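PDB 4JZA: uncharacterized protein from Legionella longbeachae NSW150, which probably hydrolyses the 3-phosphate of phosphatidylinositol 3-phosphate, a reaction through which the pathogen could interfere with lipid metabolism in its host. Local coordinates for residues Y468-R473 and P622-P627. Residues are numbered along the deposited sequence; the frame is centred on the assembly and turned at random.
Sequences YNMAKR and PEWYLP
Tyr-468 and Trp-624 form an offset aromatic contact, reinforced by a hydrogen bond from the indole, where the strand 469-470 of a small hairpin packs against the short helix 622-625. The hairpin, closed by the antiparallel strand 474-475, follows shortly after strand 462-465, one of the two edge strands of the large mixed sheet. The phenol and the five-membered ring of the indole lie nearly parallel, with planes at 14°, but are slid so far that they barely overlap. Contact therefore falls near the rim of each face: Tyr-468 CE2 lies over the indole, 3.4 Å from Trp-624 CE2, and Trp-624 CZ2 lies over the phenol. With its CG anti to the backbone N (chi1 176°), the indole reaches across to the hairpin, and its NE1 donates to Tyr-468 O at 3.1 Å. The N-H points almost straight at the oxygen (174°) and lies in the indole plane, yet it meets the carbonyl from well above the carbonyl plane. At the far end of the phenol, a water 2.6 Å from Tyr-468 OH donates to Trp-624 O at 2.8 Å. Farther along the indole, Met-470, a selenomethionine, sets its CB 4.2 Å from Trp-624 CH2. Tyr-625 brings CD1 to the edge of the phenol, 4.1 Å from Tyr-468 CD2. The helices 524-542 and 556-574 also touch Tyr-468, whose backbone N is hydrogen-bonded to Ser-419 OG. Backbone carbonyl, indole N-H and phenol hydroxyl thus all find polar partners within a largely apolar contact, and the direct bond and the water bridge probably limit sliding of the two rings past each other.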
loop_
_atom_site.group_PDB
_atom_site.type_symbol
_atom_site.label_atom_id
_atom_site.label_comp_id
_atom_site.label_asym_id
_atom_site.label_seq_id
_atom_site.Cartn_x
_atom_site.Cartn_y
_atom_site.Cartn_z
ATOM N N TYR A 468 -23.482 0.973 4.212
ATOM C CA TYR A 468 -24.268 1.308 3.019
ATOM C C TYR A 468 -23.694 0.438 1.867
ATOM O O TYR A 468 -22.731 0.805 1.191
ATOM C CB TYR A 468 -24.281 2.819 2.695
ATOM C CG TYR A 468 -25.199 3.122 1.541
ATOM C CD1 TYR A 468 -26.538 2.785 1.613
ATOM C CD2 TYR A 468 -24.737 3.696 0.363
ATOM C CE1 TYR A 468 -27.402 3.010 0.559
ATOM C CE2 TYR A 468 -25.597 3.934 -0.707
ATOM C CZ TYR A 468 -26.925 3.583 -0.595
ATOM O OH TYR A 468 -27.825 3.781 -1.589
ATOM N N ASN A 469 -24.282 -0.739 1.696
ATOM C CA ASN A 469 -23.741 -1.754 0.814
ATOM C C ASN A 469 -24.860 -2.615 0.162
ATOM O O ASN A 469 -25.981 -2.714 0.684
ATOM C CB ASN A 469 -22.762 -2.611 1.613
ATOM C CG ASN A 469 -21.916 -3.504 0.722
ATOM O OD1 ASN A 469 -21.520 -3.117 -0.405
ATOM N ND2 ASN A 469 -21.672 -4.746 1.196
HETATM N N MSE A 470 -24.560 -3.196 -0.996
HETATM C CA MSE A 470 -25.508 -4.018 -1.738
HETATM C C MSE A 470 -24.938 -5.391 -1.905
HETATM O O MSE A 470 -23.812 -5.538 -2.384
HETATM C CB MSE A 470 -25.692 -3.383 -3.117
HETATM C CG MSE A 470 -26.700 -4.119 -3.999
HETATM SE SE MSE A 470 -28.513 -4.051 -3.214
HETATM C CE MSE A 470 -29.131 -2.459 -4.216
ATOM N N ALA A 471 -25.689 -6.411 -1.500
ATOM C CA ALA A 471 -25.359 -7.800 -1.861
ATOM C C ALA A 471 -26.439 -8.715 -2.426
ATOM O O ALA A 471 -26.548 -8.884 -3.630
ATOM C CB ALA A 471 -24.782 -8.544 -0.664
ATOM N N LYS A 472 -27.227 -9.305 -1.547
ATOM C CA LYS A 472 -28.424 -10.007 -1.938
ATOM C C LYS A 472 -29.483 -8.912 -1.757
ATOM O O LYS A 472 -30.372 -8.728 -2.587
ATOM C CB LYS A 472 -28.656 -11.149 -0.951
ATOM C CG LYS A 472 -29.940 -11.929 -1.156
ATOM C CD LYS A 472 -29.732 -13.068 -2.138
ATOM C CE LYS A 472 -31.043 -13.782 -2.432
ATOM N NZ LYS A 472 -31.066 -14.274 -3.832
ATOM N N ARG A 473 -29.337 -8.164 -0.665
ATOM C CA ARG A 473 -30.230 -7.053 -0.321
ATOM C C ARG A 473 -29.427 -5.778 -0.018
ATOM O O ARG A 473 -28.232 -5.829 0.100
ATOM C CB ARG A 473 -31.058 -7.450 0.903
ATOM C CG ARG A 473 -30.207 -7.968 2.068
ATOM C CD ARG A 473 -31.034 -8.273 3.310
ATOM N NE ARG A 473 -30.199 -8.454 4.499
ATOM C CZ ARG A 473 -29.863 -7.485 5.352
ATOM N NH1 ARG A 473 -30.268 -6.227 5.178
ATOM N NH2 ARG A 473 -29.108 -7.764 6.401
ATOM N N PRO A 622 -18.213 7.351 -6.200
ATOM C CA PRO A 622 -19.088 8.444 -5.790
ATOM C C PRO A 622 -20.564 8.233 -6.103
ATOM O O PRO A 622 -21.421 8.646 -5.326
ATOM C CB PRO A 622 -18.570 9.639 -6.607
ATOM C CG PRO A 622 -17.194 9.272 -7.028
ATOM C CD PRO A 622 -17.241 7.800 -7.213
ATOM N N GLU A 623 -20.847 7.644 -7.260
ATOM C CA GLU A 623 -22.225 7.430 -7.707
ATOM C C GLU A 623 -22.949 6.412 -6.815
ATOM O O GLU A 623 -24.175 6.362 -6.803
ATOM C CB GLU A 623 -22.292 7.010 -9.188
ATOM C CG GLU A 623 -22.163 8.173 -10.165
ATOM C CD GLU A 623 -21.889 7.769 -11.619
ATOM O OE1 GLU A 623 -21.338 6.687 -11.853
ATOM O OE2 GLU A 623 -22.184 8.556 -12.547
ATOM N N TRP A 624 -22.229 5.629 -6.028
ATOM C CA TRP A 624 -22.933 4.791 -5.078
ATOM C C TRP A 624 -23.302 5.547 -3.819
ATOM O O TRP A 624 -24.384 5.355 -3.316
ATOM C CB TRP A 624 -22.123 3.572 -4.694
ATOM C CG TRP A 624 -22.777 2.766 -3.669
ATOM C CD1 TRP A 624 -22.297 2.463 -2.452
ATOM C CD2 TRP A 624 -24.057 2.146 -3.764
ATOM N NE1 TRP A 624 -23.194 1.683 -1.760
ATOM C CE2 TRP A 624 -24.279 1.469 -2.555
ATOM C CE3 TRP A 624 -25.032 2.083 -4.767
ATOM C CZ2 TRP A 624 -25.430 0.768 -2.304
ATOM C CZ3 TRP A 624 -26.164 1.388 -4.525
ATOM C CH2 TRP A 624 -26.375 0.748 -3.291
ATOM N N TYR A 625 -22.385 6.382 -3.323
ATOM C CA TYR A 625 -22.493 7.046 -1.997
ATOM C C TYR A 625 -23.254 8.386 -2.040
ATOM O O TYR A 625 -23.754 8.889 -0.981
ATOM C CB TYR A 625 -21.089 7.268 -1.396
ATOM C CG TYR A 625 -20.391 5.989 -1.084
ATOM C CD1 TYR A 625 -20.935 5.101 -0.170
ATOM C CD2 TYR A 625 -19.194 5.614 -1.724
ATOM C CE1 TYR A 625 -20.335 3.887 0.107
ATOM C CE2 TYR A 625 -18.556 4.402 -1.428
ATOM C CZ TYR A 625 -19.149 3.526 -0.507
ATOM O OH TYR A 625 -18.606 2.293 -0.149
ATOM N N LEU A 626 -23.304 8.990 -3.235
ATOM C CA LEU A 626 -23.940 10.287 -3.403
ATOM C C LEU A 626 -25.346 10.032 -3.796
ATOM O O LEU A 626 -25.625 9.094 -4.499
ATOM C CB LEU A 626 -23.264 11.114 -4.497
ATOM C CG LEU A 626 -21.864 11.699 -4.241
ATOM C CD1 LEU A 626 -21.287 12.333 -5.500
ATOM C CD2 LEU A 626 -21.922 12.733 -3.132
ATOM N N PRO A 627 -26.248 10.868 -3.356
ATOM C CA PRO A 627 -27.629 10.933 -3.819
ATOM C C PRO A 627 -27.740 11.309 -5.298
ATOM O O PRO A 627 -26.897 12.032 -5.812
ATOM C CB PRO A 627 -28.202 12.063 -2.967
ATOM C CG PRO A 627 -27.406 12.033 -1.690
ATOM C CD PRO A 627 -26.030 11.631 -2.111
HETATM O O HOH W 1 -26.983 4.591 -3.867
#